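Local coordinates for phosphotransferase system, HPr-related proteins (Thermoanaerobacter tengcongensis, PDB 3LE1), which probably serves as the general, sugar-independent phosphocarrier protein of the phosphoenolpyruvate-dependent sugar phosphotransferase system in bacterial carbohydrate uptake, at residues 15-18 and 19-23; 76-79 and 80-84. All blocks are in the same frame, centred on the assembly; numbering follows the deposited sequence.

In the fold
Both contacts are local, each lying along one helix of the HPr fold, in which helices pack on one side of a four-stranded antiparallel sheet. Interaction 1 comes first in the chain, at the start of helix 16-26; interaction 2 comes later, over the end of helix 70-82. Their centres are 12 Å apart, yet the two helices touch directly: Phe22 CE1 lies 4.0 Å from Ile81 CD1, and Leu80 CD2 sits 3.9 Å from Phe22 CA. Phe22 therefore ties the helix that begins beside His15, probably the phosphorylated histidine, to the C-terminal helix, which in turn packs against strand 2-7.

Interaction 1: residues 15-18 and 19-23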
loop_
_atom_site.group_PDB
_atom_site.type_symbol
_atom_site.label_atom_id
_atom_site.label_comp_id
_atom_site.label_asym_id
_atom_site.label_seq_id
_atom_site.Cartn_x
_atom_site.Cartn_y
_atom_site.Cartn_z
ATOM N N HIS A 15 -2.610 4.500 8.582
ATOM C CA HIS A 15 -2.009 5.083 9.772
ATOM C C HIS A 15 -1.869 4.020 10.848
ATOM O O HIS A 15 -2.556 3.004 10.807
ATOM C CB HIS A 15 -2.878 6.231 10.290
ATOM C CG HIS A 15 -2.900 7.419 9.384
ATOM N ND1 HIS A 15 -3.823 7.567 8.372
ATOM C CD2 HIS A 15 -2.109 8.519 9.333
ATOM C CE1 HIS A 15 -3.600 8.703 7.734
ATOM N NE2 HIS A 15 -2.562 9.298 8.296
ATOM N N ALA A 16 -0.978 4.253 11.806
ATOM C CA ALA A 16 -0.849 3.352 12.950
ATOM C C ALA A 16 -0.698 1.899 12.514
ATOM O O ALA A 16 0.041 1.604 11.572
ATOM C CB ALA A 16 -2.045 3.508 13.894
ATOM N N ARG A 17 -1.397 0.993 13.191
ATOM C CA ARG A 17 -1.228 -0.435 12.926
ATOM C C ARG A 17 -1.260 -0.813 11.441
ATOM O O ARG A 17 -0.298 -1.398 10.933
ATOM C CB ARG A 17 -2.230 -1.289 13.714
ATOM C CG ARG A 17 -2.060 -2.770 13.413
ATOM C CD ARG A 17 -2.619 -3.665 14.500
ATOM N NE ARG A 17 -1.969 -4.975 14.477
ATOM C CZ ARG A 17 -2.349 -5.988 13.704
ATOM N NH1 ARG A 17 -3.375 -5.841 12.880
ATOM N NH2 ARG A 17 -1.701 -7.148 13.751
ATOM N N PRO A 18 -2.370 -0.509 10.745
ATOM C CA PRO A 18 -2.435 -0.792 9.307
ATOM C C PRO A 18 -1.222 -0.265 8.534
ATOM O O PRO A 18 -0.670 -1.000 7.718
ATOM C CB PRO A 18 -3.720 -0.086 8.878
ATOM C CG PRO A 18 -4.597 -0.151 10.100
ATOM C CD PRO A 18 -3.661 -0.022 11.269
ATOM N N ALA A 19 -0.798 0.971 8.789
ATOM C CA ALA A 19 0.370 1.509 8.098
ATOM C C ALA A 19 1.605 0.638 8.355
ATOM O O ALA A 19 2.379 0.351 7.442
ATOM C CB ALA A 19 0.635 2.947 8.523
ATOM N N ALA A 20 1.780 0.211 9.602
ATOM C CA ALA A 20 2.938 -0.590 9.976
ATOM C C ALA A 20 2.899 -1.929 9.259
ATOM O O ALA A 20 3.922 -2.412 8.764
ATOM C CB ALA A 20 2.974 -0.807 11.488
ATOM N N LEU A 21 1.706 -2.516 9.215
ATOM C CA LEU A 21 1.476 -3.799 8.557
ATOM C C LEU A 21 1.614 -3.668 7.050
ATOM O O LEU A 21 2.116 -4.572 6.381
ATOM C CB LEU A 21 0.081 -4.315 8.883
ATOM C CG LEU A 21 -0.115 -4.911 10.277
ATOM C CD1 LEU A 21 -1.546 -4.727 10.733
ATOM C CD2 LEU A 21 0.282 -6.373 10.297
ATOM N N PHE A 22 1.141 -2.546 6.520
ATOM C CA PHE A 22 1.259 -2.262 5.101
ATOM C C PHE A 22 2.723 -2.300 4.691
ATOM O O PHE A 22 3.079 -3.005 3.753
ATOM C CB PHE A 22 0.640 -0.904 4.773
ATOM C CG PHE A 22 0.603 -0.590 3.300
ATOM C CD1 PHE A 22 -0.493 -0.944 2.527
ATOM C CD2 PHE A 22 1.659 0.068 2.689
ATOM C CE1 PHE A 22 -0.528 -0.647 1.177
ATOM C CE2 PHE A 22 1.623 0.368 1.336
ATOM C CZ PHE A 22 0.526 0.010 0.586
ATOM N N VAL A 23 3.572 -1.566 5.417
ATOM C CA VAL A 23 4.997 -1.486 5.121
ATOM C C VAL A 23 5.648 -2.840 5.361
ATOM O O VAL A 23 6.540 -3.263 4.624
ATOM C CB VAL A 23 5.690 -0.432 6.007
ATOM C CG1 VAL A 23 7.203 -0.565 5.922
ATOM C CG2 VAL A 23 5.248 0.971 5.616
#
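One face of the Arg17 guanidinium carries a methyl group of Leu21, one helical turn on: CD1 sits 3.0 Å above the plane, displaced toward the rim on the NH1 side. The pair bridges the first turn of helix 16-26, within the His-Ala-Arg-Pro sequence of the HPr signature, in which His15 is probably the phosphorylated residue. The other two flat groups turn elsewhere: the His15 ring gives ND1 to a hydrogen bond with Thr12 O and touches Met51, whereas the Phe22 ring leads into the core against Ile50.

Arg17 reaches Leu21 by an extended chain whose CG stands opposite the backbone N (chi1 179°), and this Arg17 CG too is crowded against Leu21 CD1, at 3.4 Å. The distance of 3.0 Å from Arg17 NH1 to Leu21 CD1 is shorter still, and both values are tight enough to make the exact placing of this exposed arginine doubtful. With an alanine instead of Leu21 both methyls are gone, and the aliphatic stem and guanidinium of Arg17 would probably lose their neighbour one turn on and be freer to turn.

Beneath the side chains, Ala20 N and Leu21 N bond to Ala16 O and Arg17 O at 3.0 Å and 2.9 Å, respectively. The preceding bond, Ala19 N to His15 O at 3.4 Å, is straight but weak. Ala16 itself has a positive phi (51°) with psi -137°, an unusual and probably strained backbone state for a residue with a side chain. Pro18 has no N-H, a lack that costs little in a first turn, and its carbonyl is firmly used. Phe22 N bonds to Pro18 O at 2.7 Å, and Phe22 CB rests 3.2 Å from Pro18 O.

Interaction 2: residues 76-79 and 80-84; sequences ALVD and LIESK
Val78 and Glu82, four residues apart on helix 70-82, run side by side in the same direction, with Val78 CG1 4.1 Å from Glu82 CG. Glu82 CG stands anti to its own carbonyl carbon (chi1 -67°), which lays it 3.2 Å from Val78 O, the oxygen that accepts the Glu82 N-H at an N-to-O distance of 2.9 Å. That bond sets the one-turn spacing at which the two side chains lie alongside each other. Ile81 is placed similarly: its N bonds to Leu77 O at 2.9 Å, and its CG1 lies 3.5 Å from that carbonyl oxygen.

The next shell is the helix end. Ser83 N closes the regular pattern on Asp79 O at 3.1 Å, while Ser83 OG donates to Leu80 O from above the carbonyl plane, at 3.1 Å. The same hydroxyl also bonds to Gly86 N, linking the last turn to the tail that follows. Lys84 then leaves helical geometry with a positive phi of 55°, and its N bonds to Ile81 O, as part of a Schellman motif.

Around this turn, Val78, Ile81 and Glu82 all touch Ile6, fastening the helix to strand 2-7. Val78 also meets Val4, a second residue of that strand, whereas Ala76, Leu77 and Leu80 pack on Thr25 of helix 16-26.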
loop_
_atom_site.group_PDB
_atom_site.type_symbol
_atom_site.label_atom_id
_atom_site.label_comp_id
_atom_site.label_asym_id
_atom_site.label_seq_id
_atom_site.Cartn_x
_atom_site.Cartn_y
_atom_site.Cartn_z
ATOM N N ALA A 76 -0.580 -9.217 -2.571
ATOM C CA ALA A 76 -0.500 -9.307 -1.115
ATOM C C ALA A 76 -1.042 -8.036 -0.454
ATOM O O ALA A 76 -1.713 -8.076 0.590
ATOM C CB ALA A 76 0.931 -9.556 -0.684
ATOM N N LEU A 77 -0.752 -6.900 -1.070
ATOM C CA LEU A 77 -1.225 -5.620 -0.550
ATOM C C LEU A 77 -2.725 -5.438 -0.789
ATOM O O LEU A 77 -3.459 -4.944 0.085
ATOM C CB LEU A 77 -0.426 -4.485 -1.193
ATOM C CG LEU A 77 1.028 -4.467 -0.716
ATOM C CD1 LEU A 77 1.887 -3.550 -1.581
ATOM C CD2 LEU A 77 1.158 -4.100 0.768
ATOM N N VAL A 78 -3.181 -5.844 -1.967
ATOM C CA VAL A 78 -4.595 -5.787 -2.303
ATOM C C VAL A 78 -5.402 -6.599 -1.303
ATOM O O VAL A 78 -6.399 -6.115 -0.762
ATOM C CB VAL A 78 -4.853 -6.333 -3.723
ATOM C CG1 VAL A 78 -6.329 -6.696 -3.922
ATOM C CG2 VAL A 78 -4.380 -5.337 -4.761
ATOM N N ASP A 79 -4.946 -7.824 -1.061
ATOM C CA ASP A 79 -5.558 -8.711 -0.082
ATOM C C ASP A 79 -5.532 -8.134 1.333
ATOM O O ASP A 79 -6.500 -8.261 2.072
ATOM C CB ASP A 79 -4.886 -10.092 -0.123
ATOM C CG ASP A 79 -5.147 -10.832 -1.433
ATOM O OD1 ASP A 79 -5.994 -10.377 -2.227
ATOM O OD2 ASP A 79 -4.506 -11.878 -1.672
ATOM N N LEU A 80 -4.431 -7.499 1.712
ATOM C CA LEU A 80 -4.355 -6.901 3.043
ATOM C C LEU A 80 -5.395 -5.795 3.180
ATOM O O LEU A 80 -6.117 -5.718 4.173
ATOM C CB LEU A 80 -2.954 -6.353 3.298
ATOM C CG LEU A 80 -2.535 -5.930 4.706
ATOM C CD1 LEU A 80 -2.510 -7.119 5.664
ATOM C CD2 LEU A 80 -1.176 -5.272 4.657
ATOM N N ILE A 81 -5.488 -4.943 2.166
ATOM C CA ILE A 81 -6.455 -3.852 2.173
ATOM C C ILE A 81 -7.909 -4.344 2.168
ATOM O O ILE A 81 -8.734 -3.866 2.950
ATOM C CB ILE A 81 -6.195 -2.874 1.010
ATOM C CG1 ILE A 81 -4.941 -2.046 1.307
ATOM C CG2 ILE A 81 -7.395 -1.964 0.778
ATOM C CD1 ILE A 81 -4.311 -1.381 0.087
ATOM N N GLU A 82 -8.221 -5.305 1.305
ATOM C CA GLU A 82 -9.596 -5.782 1.169
ATOM C C GLU A 82 -10.102 -6.475 2.435
ATOM O O GLU A 82 -11.300 -6.437 2.732
ATOM C CB GLU A 82 -9.733 -6.708 -0.044
ATOM C CG GLU A 82 -9.534 -6.005 -1.381
ATOM C CD GLU A 82 -10.530 -4.873 -1.612
ATOM O OE1 GLU A 82 -11.607 -4.872 -0.974
ATOM O OE2 GLU A 82 -10.237 -3.982 -2.443
ATOM N N SER A 83 -9.192 -7.095 3.179
ATOM C CA SER A 83 -9.551 -7.780 4.420
ATOM C C SER A 83 -9.564 -6.805 5.595
ATOM O O SER A 83 -9.752 -7.209 6.749
ATOM C CB SER A 83 -8.547 -8.897 4.705
ATOM O OG SER A 83 -7.346 -8.374 5.239
ATOM N N LYS A 84 -9.364 -5.525 5.296
ATOM C CA LYS A 84 -9.224 -4.489 6.314
ATOM C C LYS A 84 -8.112 -4.822 7.298
ATOM O O LYS A 84 -8.257 -4.639 8.512
ATOM C CB LYS A 84 -10.533 -4.254 7.063
ATOM C CG LYS A 84 -11.623 -3.681 6.197
ATOM C CD LYS A 84 -12.897 -3.446 6.988
ATOM C CE LYS A 84 -14.111 -3.669 6.106
ATOM N NZ LYS A 84 -13.995 -2.893 4.840
#